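Local structure of tRNA (adenine(22)-N(1))-methyltransferase (Bacillus subtilis, 6Q56) at residues 123-126 against 127-130; 104-107 against 108-111; 227-230 against 231-235; 169-172 against 173-176; 195-198 against 199-203. The protein transfers a methyl group from S-adenosyl-L-methionine to N1 of adenosine 22 in tRNA. The protein carries 2 engineered substitutions. One frame throughout, in Å; residues are numbered along the deposited sequence.

Contact 1: residues 123-126 against 127-130. With NI (nickel (II) ion), chain E.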
loop_
_atom_site.group_PDB
_atom_site.type_symbol
_atom_site.label_atom_id
_atom_site.label_comp_id
_atom_site.label_asym_id
_atom_site.label_seq_id
_atom_site.Cartn_x
_atom_site.Cartn_y
_atom_site.Cartn_z
ATOM N N ASN A 123 -1.118 1.010 5.828
ATOM C CA ASN A 123 -1.987 1.062 6.990
ATOM C C ASN A 123 -2.672 2.428 7.089
ATOM O O ASN A 123 -3.740 2.549 7.664
ATOM C CB ASN A 123 -1.195 0.748 8.248
ATOM C CG ASN A 123 -0.827 -0.715 8.342
ATOM O OD1 ASN A 123 -1.575 -1.581 7.894
ATOM N ND2 ASN A 123 0.327 -0.999 8.917
ATOM N N ILE A 124 -1.956 3.396 6.560
ATOM C CA ILE A 124 -2.420 4.749 6.536
ATOM C C ILE A 124 -1.589 5.546 5.542
ATOM O O ILE A 124 -0.439 5.217 5.222
ATOM C CB ILE A 124 -2.443 5.373 7.937
ATOM C CG1 ILE A 124 -1.038 5.387 8.511
ATOM C CG2 ILE A 124 -3.429 4.633 8.854
ATOM C CD1 ILE A 124 -0.947 6.036 9.867
ATOM N N HIS A 125 -2.229 6.596 5.058
ATOM C CA HIS A 125 -1.712 7.459 4.002
ATOM C C HIS A 125 -1.272 6.760 2.792
ATOM O O HIS A 125 -0.064 6.700 2.376
ATOM C CB HIS A 125 -0.652 8.323 4.391
ATOM C CG HIS A 125 -0.965 9.070 5.561
ATOM N ND1 HIS A 125 -0.003 9.912 6.077
ATOM C CD2 HIS A 125 -2.060 9.198 6.339
ATOM C CE1 HIS A 125 -0.493 10.513 7.144
ATOM N NE2 HIS A 125 -1.744 10.101 7.327
ATOM N N ALA A 126 -2.295 6.223 2.188
ATOM C CA ALA A 126 -2.049 5.591 0.992
ATOM C C ALA A 126 -1.658 6.686 -0.069
ATOM O O ALA A 126 -1.034 6.371 -1.086
ATOM C CB ALA A 126 -3.290 4.869 0.465
ATOM N N VAL A 127 -2.039 7.950 0.171
ATOM C CA VAL A 127 -1.742 9.046 -0.730
ATOM C C VAL A 127 -0.256 9.133 -1.092
ATOM O O VAL A 127 0.079 9.402 -2.229
ATOM C CB VAL A 127 -2.220 10.391 -0.157
ATOM C CG1 VAL A 127 -1.600 10.657 1.195
ATOM C CG2 VAL A 127 -1.923 11.517 -1.125
ATOM N N HIS A 128 0.623 8.910 -0.125
ATOM C CA HIS A 128 2.055 8.974 -0.381
ATOM C C HIS A 128 2.454 7.978 -1.464
ATOM O O HIS A 128 3.369 8.219 -2.234
ATOM C CB HIS A 128 2.853 8.688 0.889
ATOM C CG HIS A 128 2.561 9.618 2.020
ATOM N ND1 HIS A 128 2.781 10.974 1.947
ATOM C CD2 HIS A 128 2.095 9.382 3.267
ATOM C CE1 HIS A 128 2.447 11.535 3.093
ATOM N NE2 HIS A 128 2.026 10.591 3.913
ATOM N N ILE A 129 1.759 6.851 -1.503
ATOM C CA ILE A 129 2.037 5.819 -2.478
ATOM C C ILE A 129 1.542 6.243 -3.848
ATOM O O ILE A 129 2.226 6.053 -4.840
ATOM C CB ILE A 129 1.388 4.485 -2.088
ATOM C CG1 ILE A 129 1.976 3.979 -0.778
ATOM C CG2 ILE A 129 1.597 3.451 -3.168
ATOM C CD1 ILE A 129 1.385 2.674 -0.320
ATOM N N ARG A 130 0.350 6.821 -3.898
ATOM C CA ARG A 130 -0.215 7.262 -5.161
ATOM C C ARG A 130 0.632 8.371 -5.774
ATOM O O ARG A 130 0.849 8.398 -6.975
ATOM C CB ARG A 130 -1.664 7.704 -4.992
ATOM C CG ARG A 130 -2.605 6.561 -4.670
ATOM C CD ARG A 130 -4.060 6.986 -4.693
ATOM N NE ARG A 130 -4.926 5.982 -4.097
ATOM C CZ ARG A 130 -5.224 5.926 -2.807
ATOM N NH1 ARG A 130 -4.729 6.815 -1.970
ATOM N NH2 ARG A 130 -6.014 4.978 -2.357
HETATM NI NI NI E . 1.646 10.271 5.793
HETATM O O HOH W 1 1.798 12.138 6.030
#
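His125 and His128 meet through a shared nickel ion, one ring supplied by the loop after strand 117-122 and the other by the first turn of helix 127-135. In the metal coordination, ND1 of His125 lies 1.7 Å from the nickel, NE2 of His128 lies 1.9 Å from it, and a water is the third ligand. The side chains run abreast and meet rim to rim, their planes at 53°, neither covering the other's face. With its CG anti to the carbonyl carbon (chi1 -58°), His128 swings its ring back to its partner. Two histidines three residues apart at a helix start thus hold a nickel ion seen in the crystal.

Backbone hydrogen bonds start the helix. Ala126 O takes two N-H groups, Arg130 N at 3.2 Å and Ile129 N at 2.9 Å.

Van der Waals contact is slight: the methyl of Ala126 meets the Arg130 guanidinium obliquely, CB to NH1 at 3.4 Å. That guanidinium bridges Glu143 and the carbonyl O of Met176, and a leucine in its place is likely to leave the carboxylate of Glu143 without its charged mate. Ile129 packs on Leu120 and Leu156 of two sheet strands and on Ile101, so the helix start packs on the sheet and beside helix 98-107.

Contact 2: residues 104-107 against 108-111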
loop_
_atom_site.group_PDB
_atom_site.type_symbol
_atom_site.label_atom_id
_atom_site.label_comp_id
_atom_site.label_asym_id
_atom_site.label_seq_id
_atom_site.Cartn_x
_atom_site.Cartn_y
_atom_site.Cartn_z
ATOM N N ILE A 104 10.305 3.212 0.748
ATOM C CA ILE A 104 10.916 1.967 0.329
ATOM C C ILE A 104 10.990 1.924 -1.197
ATOM O O ILE A 104 12.032 1.627 -1.764
ATOM C CB ILE A 104 10.146 0.760 0.897
ATOM C CG1 ILE A 104 10.403 0.647 2.395
ATOM C CG2 ILE A 104 10.548 -0.523 0.202
ATOM C CD1 ILE A 104 9.509 -0.335 3.108
ATOM N N LEU A 105 9.883 2.227 -1.860
ATOM C CA LEU A 105 9.845 2.215 -3.315
ATOM C C LEU A 105 10.855 3.183 -3.921
ATOM O O LEU A 105 11.556 2.842 -4.856
ATOM C CB LEU A 105 8.457 2.578 -3.831
ATOM C CG LEU A 105 7.351 1.524 -3.923
ATOM C CD1 LEU A 105 7.849 0.156 -4.334
ATOM C CD2 LEU A 105 6.539 1.449 -2.654
ATOM N N GLU A 106 10.914 4.393 -3.389
ATOM C CA GLU A 106 11.825 5.407 -3.903
ATOM C C GLU A 106 13.286 5.067 -3.641
ATOM O O GLU A 106 14.128 5.256 -4.499
ATOM C CB GLU A 106 11.486 6.770 -3.314
ATOM C CG GLU A 106 12.434 7.890 -3.710
ATOM C CD GLU A 106 12.358 8.252 -5.178
ATOM O OE1 GLU A 106 11.351 7.944 -5.826
ATOM O OE2 GLU A 106 13.315 8.853 -5.683
ATOM N N ALA A 107 13.579 4.563 -2.455
ATOM C CA ALA A 107 14.947 4.218 -2.100
ATOM C C ALA A 107 15.482 3.059 -2.927
ATOM O O ALA A 107 16.672 2.969 -3.164
ATOM C CB ALA A 107 15.046 3.892 -0.623
ATOM N N GLY A 108 14.601 2.172 -3.359
ATOM C CA GLY A 108 15.029 1.030 -4.132
ATOM C C GLY A 108 14.477 0.926 -5.532
ATOM O O GLY A 108 14.359 -0.165 -6.058
ATOM N N LYS A 109 14.145 2.050 -6.145
ATOM C CA LYS A 109 13.605 2.015 -7.492
ATOM C C LYS A 109 14.645 1.593 -8.515
ATOM O O LYS A 109 14.315 1.365 -9.663
ATOM C CB LYS A 109 12.982 3.347 -7.879
ATOM C CG LYS A 109 13.909 4.537 -7.871
ATOM C CD LYS A 109 13.132 5.772 -8.280
ATOM C CE LYS A 109 13.978 7.023 -8.241
ATOM N NZ LYS A 109 13.263 8.154 -8.878
ATOM N N ASP A 110 15.895 1.486 -8.085
ATOM C CA ASP A 110 16.979 1.046 -8.952
ATOM C C ASP A 110 16.826 -0.447 -9.197
ATOM O O ASP A 110 17.295 -0.977 -10.198
ATOM C CB ASP A 110 18.327 1.270 -8.288
ATOM C CG ASP A 110 18.678 2.727 -8.147
ATOM O OD1 ASP A 110 18.171 3.546 -8.937
ATOM O OD2 ASP A 110 19.476 3.052 -7.244
ATOM N N LYS A 111 16.170 -1.117 -8.260
ATOM C CA LYS A 111 15.952 -2.547 -8.343
ATOM C C LYS A 111 14.739 -2.878 -9.183
ATOM O O LYS A 111 14.450 -4.041 -9.430
ATOM C CB LYS A 111 15.749 -3.117 -6.945
ATOM C CG LYS A 111 16.907 -2.877 -5.998
ATOM C CD LYS A 111 18.117 -3.681 -6.410
ATOM C CE LYS A 111 19.290 -3.442 -5.485
ATOM N NZ LYS A 111 19.082 -4.072 -4.163
#
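A salt bridge between Glu106 and Lys109 spans the place where helix 98-107 ends and the chain turns off on its way to strand 117-122. OE2 of Glu106 stands 3.3 Å from NZ of Lys109, and the two side chains lie alongside each other, pointing the same way. The aliphatic part of the lysine takes part as well, since its CE comes within 3.2 Å of the same OE2. Each chain adopts a shape that makes this possible. Glu106 bends at chi2 (68°), whereas Lys109 starts with CG wedged between its own backbone N and carbonyl carbon and then runs out straight, with its CG 3.5 Å from the carbonyl O of Glu106.

The backbone completes the last helical turn through Gly108 N, which bonds Ile104 O at 3.1 Å. Gly108 is the first residue to leave helical angles, and Lys111 N then returns to Gly108 O at 3.0 Å, closing a further turn. Helix 98-107 is the connection of a beta-alpha-beta crossover between the parallel strands 90-96 and 117-122, part of the Rossmann-like methyltransferase sheet. Ile104 and Leu105 face that sheet, packing on Ile93. The charged ends belong to a wider network: OE1 of Glu106 accepts from Trp132 NE1 and pairs with Lys135, while Lys109 NZ also bridges Glu136, whose negative charge lies near Glu106 and is probably offset by the two lysines.

Contact 3: residues 227-230 against 231-235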
loop_
_atom_site.group_PDB
_atom_site.type_symbol
_atom_site.label_atom_id
_atom_site.label_comp_id
_atom_site.label_asym_id
_atom_site.label_seq_id
_atom_site.Cartn_x
_atom_site.Cartn_y
_atom_site.Cartn_z
ATOM N N ARG A 227 -8.837 20.593 2.163
ATOM C CA ARG A 227 -9.050 19.188 2.468
ATOM C C ARG A 227 -10.532 18.892 2.626
ATOM O O ARG A 227 -11.025 17.906 2.108
ATOM C CB ARG A 227 -8.290 18.792 3.730
ATOM C CG ARG A 227 -8.478 17.348 4.151
ATOM C CD ARG A 227 -8.019 16.387 3.078
ATOM N NE ARG A 227 -6.566 16.329 2.960
ATOM C CZ ARG A 227 -5.795 15.487 3.638
ATOM N NH1 ARG A 227 -6.328 14.634 4.493
ATOM N NH2 ARG A 227 -4.489 15.504 3.459
ATOM N N MET A 228 -11.236 19.751 3.349
ATOM C CA MET A 228 -12.662 19.562 3.566
ATOM C C MET A 228 -13.426 19.565 2.254
ATOM O O MET A 228 -14.216 18.676 2.000
ATOM C CB MET A 228 -13.216 20.632 4.504
ATOM C CG MET A 228 -12.780 20.468 5.945
ATOM S SD MET A 228 -13.120 21.906 6.965
ATOM C CE MET A 228 -14.858 22.128 6.649
ATOM N N GLU A 229 -13.194 20.568 1.423
ATOM C CA GLU A 229 -13.889 20.653 0.151
ATOM C C GLU A 229 -13.593 19.421 -0.677
ATOM O O GLU A 229 -14.481 18.849 -1.296
ATOM C CB GLU A 229 -13.481 21.908 -0.616
ATOM C CG GLU A 229 -13.907 21.910 -2.072
ATOM C CD GLU A 229 -15.408 21.872 -2.257
ATOM O OE1 GLU A 229 -16.136 22.346 -1.370
ATOM O OE2 GLU A 229 -15.855 21.373 -3.298
ATOM N N LEU A 230 -12.331 19.025 -0.668
ATOM C CA LEU A 230 -11.876 17.855 -1.406
ATOM C C LEU A 230 -12.658 16.623 -0.991
ATOM O O LEU A 230 -13.185 15.894 -1.824
ATOM C CB LEU A 230 -10.392 17.622 -1.153
ATOM C CG LEU A 230 -9.687 16.704 -2.133
ATOM C CD1 LEU A 230 -8.187 16.840 -1.988
ATOM C CD2 LEU A 230 -10.125 15.268 -1.924
ATOM N N LEU A 231 -12.728 16.398 0.311
ATOM C CA LEU A 231 -13.447 15.259 0.837
ATOM C C LEU A 231 -14.934 15.387 0.545
ATOM O O LEU A 231 -15.598 14.414 0.235
ATOM C CB LEU A 231 -13.208 15.120 2.336
ATOM C CG LEU A 231 -11.786 14.713 2.699
ATOM C CD1 LEU A 231 -11.634 14.582 4.200
ATOM C CD2 LEU A 231 -11.407 13.424 1.993
ATOM N N LYS A 232 -15.450 16.600 0.637
ATOM C CA LYS A 232 -16.856 16.828 0.378
ATOM C C LYS A 232 -17.215 16.401 -1.039
ATOM O O LYS A 232 -18.284 15.871 -1.276
ATOM C CB LYS A 232 -17.216 18.294 0.601
ATOM C CG LYS A 232 -18.689 18.588 0.419
ATOM C CD LYS A 232 -19.017 20.048 0.656
ATOM C CE LYS A 232 -20.406 20.379 0.132
ATOM N NZ LYS A 232 -20.902 21.700 0.596
ATOM N N GLU A 233 -16.304 16.627 -1.973
ATOM C CA GLU A 233 -16.524 16.276 -3.368
ATOM C C GLU A 233 -16.484 14.773 -3.622
ATOM O O GLU A 233 -16.972 14.305 -4.640
ATOM C CB GLU A 233 -15.496 16.981 -4.260
ATOM C CG GLU A 233 -15.600 18.499 -4.263
ATOM C CD GLU A 233 -14.470 19.175 -5.020
ATOM O OE1 GLU A 233 -13.561 18.475 -5.506
ATOM O OE2 GLU A 233 -14.490 20.415 -5.129
ATOM N N VAL A 234 -15.894 14.013 -2.711
ATOM C CA VAL A 234 -15.809 12.573 -2.907
ATOM C C VAL A 234 -16.881 11.755 -2.200
ATOM O O VAL A 234 -17.066 10.596 -2.519
ATOM C CB VAL A 234 -14.447 12.020 -2.472
ATOM C CG1 VAL A 234 -13.343 12.560 -3.355
ATOM C CG2 VAL A 234 -14.184 12.342 -1.021
ATOM N N ILE A 235 -17.583 12.340 -1.246
ATOM C CA ILE A 235 -18.613 11.600 -0.538
ATOM C C ILE A 235 -19.999 12.187 -0.773
ATOM O O ILE A 235 -20.941 11.860 -0.062
ATOM C CB ILE A 235 -18.340 11.552 0.968
ATOM C CG1 ILE A 235 -18.593 12.907 1.605
ATOM C CG2 ILE A 235 -16.913 11.129 1.241
ATOM C CD1 ILE A 235 -18.264 12.926 3.074
#
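From Arg227 to Val234 the backbone keeps the i to i+4 bonds of an alpha-helix, Leu231 N to Arg227 O at 2.9 Å and Lys232 N to Met228 O at 2.8 Å, while the bond from Val234 N to Leu230 O is weak at 3.4 Å.

Among the side chains, two acids make the closest approach. OE2 of Glu229 lies 2.5 Å from OE2 of Glu233, with the carboxylate planes 73° apart. At such a spacing one acid probably holds a proton, although the atoms do not tell which. Glu229 reaches its partner by folding back at chi2 (63°), whereas Glu233 is extended beyond CG, and the carboxylate of the first also brushes CG of the second. Lys232 stands nearby with its charged end apart, NZ 5.2 Å from OE1 of Glu229, and may ease the crowding of negative charge a little.

The other side-chain contacts are between carbon atoms. CD of Arg227 lies across Leu231, 4.1 Å from its CG, and CD2 of Leu230 faces CG1 of Val234 at 4.4 Å.

Further contacts place the segment between two helices. Leu230 and Val234 pack against helix 172-178, while Met228 and Leu231 meet helix 188-210, the antiparallel partner with which helix 215-234 forms the C-terminal coiled coil of TrmK.

Contact 4: residues 169-172 against 173-176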
loop_
_atom_site.group_PDB
_atom_site.type_symbol
_atom_site.label_atom_id
_atom_site.label_comp_id
_atom_site.label_asym_id
_atom_site.label_seq_id
_atom_site.Cartn_x
_atom_site.Cartn_y
_atom_site.Cartn_z
ATOM N N GLY A 169 -11.790 11.258 -14.938
ATOM C CA GLY A 169 -13.031 11.614 -14.283
ATOM C C GLY A 169 -12.909 12.151 -12.877
ATOM O O GLY A 169 -13.897 12.584 -12.308
ATOM N N ILE A 170 -11.707 12.129 -12.315
ATOM C CA ILE A 170 -11.498 12.631 -10.964
ATOM C C ILE A 170 -10.223 13.450 -10.892
ATOM O O ILE A 170 -9.298 13.218 -11.641
ATOM C CB ILE A 170 -11.430 11.479 -9.941
ATOM C CG1 ILE A 170 -11.481 12.016 -8.516
ATOM C CG2 ILE A 170 -10.168 10.667 -10.131
ATOM C CD1 ILE A 170 -11.763 10.967 -7.468
ATOM N N SER A 171 -10.188 14.420 -9.992
ATOM C CA SER A 171 -9.012 15.262 -9.832
ATOM C C SER A 171 -7.853 14.474 -9.241
ATOM O O SER A 171 -8.044 13.618 -8.395
ATOM C CB SER A 171 -9.323 16.452 -8.933
ATOM O OG SER A 171 -9.569 16.046 -7.607
ATOM N N LEU A 172 -6.645 14.775 -9.696
ATOM C CA LEU A 172 -5.472 14.097 -9.189
ATOM C C LEU A 172 -5.432 14.294 -7.693
ATOM O O LEU A 172 -5.144 13.385 -6.936
ATOM C CB LEU A 172 -4.205 14.667 -9.803
ATOM C CG LEU A 172 -3.898 14.217 -11.220
ATOM C CD1 LEU A 172 -2.499 14.639 -11.610
ATOM C CD2 LEU A 172 -4.056 12.717 -11.321
ATOM N N SER A 173 -5.731 15.515 -7.292
ATOM C CA SER A 173 -5.727 15.892 -5.896
ATOM C C SER A 173 -6.543 14.929 -5.049
ATOM O O SER A 173 -6.037 14.356 -4.099
ATOM C CB SER A 173 -6.252 17.311 -5.731
ATOM O OG SER A 173 -6.283 17.668 -4.378
ATOM N N ALA A 174 -7.807 14.760 -5.394
ATOM C CA ALA A 174 -8.679 13.867 -4.646
ATOM C C ALA A 174 -8.342 12.406 -4.897
ATOM O O ALA A 174 -8.191 11.630 -3.969
ATOM C CB ALA A 174 -10.127 14.138 -4.997
ATOM N N GLY A 175 -8.235 12.038 -6.160
ATOM C CA GLY A 175 -7.927 10.675 -6.522
ATOM C C GLY A 175 -6.755 10.123 -5.746
ATOM O O GLY A 175 -6.811 9.028 -5.215
ATOM N N MET A 176 -5.691 10.905 -5.674
ATOM C CA MET A 176 -4.489 10.486 -4.980
ATOM C C MET A 176 -4.682 10.314 -3.486
ATOM O O MET A 176 -4.022 9.498 -2.864
ATOM C CB MET A 176 -3.366 11.481 -5.231
ATOM C CG MET A 176 -2.897 11.504 -6.664
ATOM S SD MET A 176 -1.303 12.296 -6.803
ATOM C CE MET A 176 -1.000 12.094 -8.549
#
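Ser171 turns its hydroxyl under the start of helix 172-178, where OG accepts from Ala174 N at 3.1 Å, the N-cap bond of that helix. Its chi1 of 68° sets OG between the backbone N and the carbonyl carbon, and from there the oxygen faces the N-H of the residue three places on. The bond is fairly straight, with an angle of 160° at the hydrogen, and OG also rests against the methyl of Ala174.

Leu172 and Met176, one helical turn apart, lie side by side and point the same way, with CD2 of the leucine 4.2 Å from CE of the methionine. The methionine is extended beyond CG, and its CG passes over the carbonyl O of Leu172. Ile170, still in the loop, comes in from another direction: its CG1 faces CB of Ala174 at 4.3 Å, and its CD1 lies 3.9 Å from Gly175 N. The CA of Gly175 lies close to the same CD1.

The first turn is closed by Gly175 N to Ser171 O at 2.7 Å and by Met176 N to Leu172 O at 2.8 Å. Beyond the segments, Leu172 and Met176 pack on Tyr134 of helix 127-135. Taken as chemistry, one serine serves the helix start twice, its hydroxyl and its carbonyl each accepting a first-turn N-H, while hydrophobic neighbours flank the cap.

Contact 5: residues 195-198 against 199-203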
loop_
_atom_site.group_PDB
_atom_site.type_symbol
_atom_site.label_atom_id
_atom_site.label_comp_id
_atom_site.label_asym_id
_atom_site.label_seq_id
_atom_site.Cartn_x
_atom_site.Cartn_y
_atom_site.Cartn_z
ATOM N N THR A 195 -15.756 9.952 5.628
ATOM C CA THR A 195 -16.744 10.772 6.295
ATOM C C THR A 195 -16.191 11.145 7.662
ATOM O O THR A 195 -16.297 12.280 8.088
ATOM C CB THR A 195 -18.077 10.035 6.443
ATOM O OG1 THR A 195 -18.690 9.900 5.160
ATOM C CG2 THR A 195 -19.009 10.794 7.365
ATOM N N GLN A 196 -15.583 10.182 8.336
ATOM C CA GLN A 196 -14.998 10.419 9.642
ATOM C C GLN A 196 -13.797 11.344 9.514
ATOM O O GLN A 196 -13.596 12.219 10.341
ATOM C CB GLN A 196 -14.592 9.099 10.309
ATOM C CG GLN A 196 -15.779 8.243 10.729
ATOM C CD GLN A 196 -15.412 6.793 10.986
ATOM O OE1 GLN A 196 -14.251 6.413 10.911
ATOM N NE2 GLN A 196 -16.410 5.976 11.277
ATOM N N GLU A 197 -13.003 11.155 8.468
ATOM C CA GLU A 197 -11.831 11.988 8.252
ATOM C C GLU A 197 -12.250 13.433 8.059
ATOM O O GLU A 197 -11.608 14.344 8.551
ATOM C CB GLU A 197 -11.042 11.516 7.036
ATOM C CG GLU A 197 -9.806 12.341 6.743
ATOM C CD GLU A 197 -8.727 12.185 7.792
ATOM O OE1 GLU A 197 -8.734 11.172 8.511
ATOM O OE2 GLU A 197 -7.866 13.077 7.891
ATOM N N LEU A 198 -13.332 13.632 7.329
ATOM C CA LEU A 198 -13.823 14.968 7.078
ATOM C C LEU A 198 -14.282 15.580 8.391
ATOM O O LEU A 198 -13.970 16.724 8.689
ATOM C CB LEU A 198 -14.962 14.941 6.071
ATOM C CG LEU A 198 -15.839 16.184 6.017
ATOM C CD1 LEU A 198 -15.053 17.409 5.593
ATOM C CD2 LEU A 198 -17.005 15.944 5.085
ATOM N N GLN A 199 -15.020 14.810 9.177
ATOM C CA GLN A 199 -15.500 15.295 10.452
ATOM C C GLN A 199 -14.314 15.687 11.302
ATOM O O GLN A 199 -14.341 16.704 11.977
ATOM C CB GLN A 199 -16.335 14.238 11.161
ATOM C CG GLN A 199 -17.660 13.954 10.483
ATOM C CD GLN A 199 -18.368 12.737 11.054
ATOM O OE1 GLN A 199 -17.840 12.043 11.923
ATOM N NE2 GLN A 199 -19.568 12.474 10.568
ATOM N N HIS A 200 -13.263 14.884 11.265
ATOM C CA HIS A 200 -12.084 15.184 12.052
ATOM C C HIS A 200 -11.375 16.429 11.543
ATOM O O HIS A 200 -10.759 17.148 12.312
ATOM C CB HIS A 200 -11.117 14.010 12.078
ATOM C CG HIS A 200 -9.858 14.297 12.829
ATOM N ND1 HIS A 200 -8.607 14.028 12.323
ATOM C CD2 HIS A 200 -9.659 14.861 14.042
ATOM C CE1 HIS A 200 -7.693 14.400 13.197
ATOM N NE2 HIS A 200 -8.303 14.910 14.247
ATOM N N THR A 201 -11.467 16.680 10.245
ATOM C CA THR A 201 -10.840 17.845 9.660
ATOM C C THR A 201 -11.602 19.093 10.082
ATOM O O THR A 201 -11.013 20.082 10.459
ATOM C CB THR A 201 -10.801 17.758 8.129
ATOM O OG1 THR A 201 -9.948 16.683 7.732
ATOM C CG2 THR A 201 -10.272 19.029 7.545
ATOM N N GLN A 202 -12.922 19.031 10.024
ATOM C CA GLN A 202 -13.746 20.166 10.412
ATOM C C GLN A 202 -13.513 20.565 11.865
ATOM O O GLN A 202 -13.487 21.738 12.192
ATOM C CB GLN A 202 -15.221 19.855 10.192
ATOM C CG GLN A 202 -15.557 19.575 8.745
ATOM C CD GLN A 202 -16.909 18.928 8.569
ATOM O OE1 GLN A 202 -17.340 18.123 9.395
ATOM N NE2 GLN A 202 -17.587 19.267 7.481
ATOM N N SER A 203 -13.328 19.581 12.728
ATOM C CA SER A 203 -13.101 19.852 14.136
ATOM C C SER A 203 -11.805 20.613 14.341
ATOM O O SER A 203 -11.712 21.466 15.211
ATOM C CB SER A 203 -13.090 18.550 14.936
ATOM O OG SER A 203 -14.341 17.894 14.852
#
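Thr201 and Glu197 are joined twice, because the carbonyl O of Glu197 receives both the hydroxyl and the backbone N-H of the threonine. OG1 donates at 3.0 Å from above the carbonyl plane, and N comes in at 2.9 Å from the opposite face. The geometry follows from the first torsion of Thr201 (chi1 -66°), which places OG1 beside its own N and CG2 on the far side. Ser203 repeats the pattern two residues along, its OG donating to Gln199 O at 3.1 Å and its backbone N bonding the same oxygen. The remaining backbone bonds are those of a regular helix, among them Gln202 N to Leu198 O at 2.9 Å.

Van der Waals contact involves the glutamines. Gln202 passes obliquely over Leu198, with NE2 3.7 Å from CD1 and the aliphatic CG close by. Gln199 lies across Thr195 in a similar way, its NE2 3.7 Å from CG2 of the threonine, while its CG rests on Thr195 O. With an alanine in place of Gln202, Leu198 would probably lose the cover over CD1, and Met228 of the facing helix would lose a neighbour.

Of the ionisable groups, Glu197 OE2 and His200 ND1 stay 4.6 Å apart, near but not bonded.

This stretch of helix 188-210 belongs to the C-terminal coiled coil, and both Leu198 and Thr201 pack on Met228. By handing its hydroxyl back to the main chain, the buried threonine satisfies its polar atom within its own helix and can present its methyl to an apolar partner.

In the fold
Contacts 1 to 4 are partly buried and contact 5 is a surface contact; the centre of contact 1 lies about 6 Å from the centre of the chain, that of contact 5 about 23 Å. Contacts 1 and 2 belong to the Rossmann-like domain, where a metal site and a salt-bridge network mark a helix start and a helix end. Contacts 3 and 5 occupy the paired helices 188-210 and 215-234, meeting where Met228 CG packs 3.3 Å from Thr201 CG2. Contact 4 joins the two regions: Met176 O accepts from Arg130 NH1 at 2.9 Å, and Ala174 CB touches Leu230 CD2. Farther out, the polar chemistry is a serine cap in contact 4, a close acid pair in contact 3 and backbone-directed hydroxyls in contact 5.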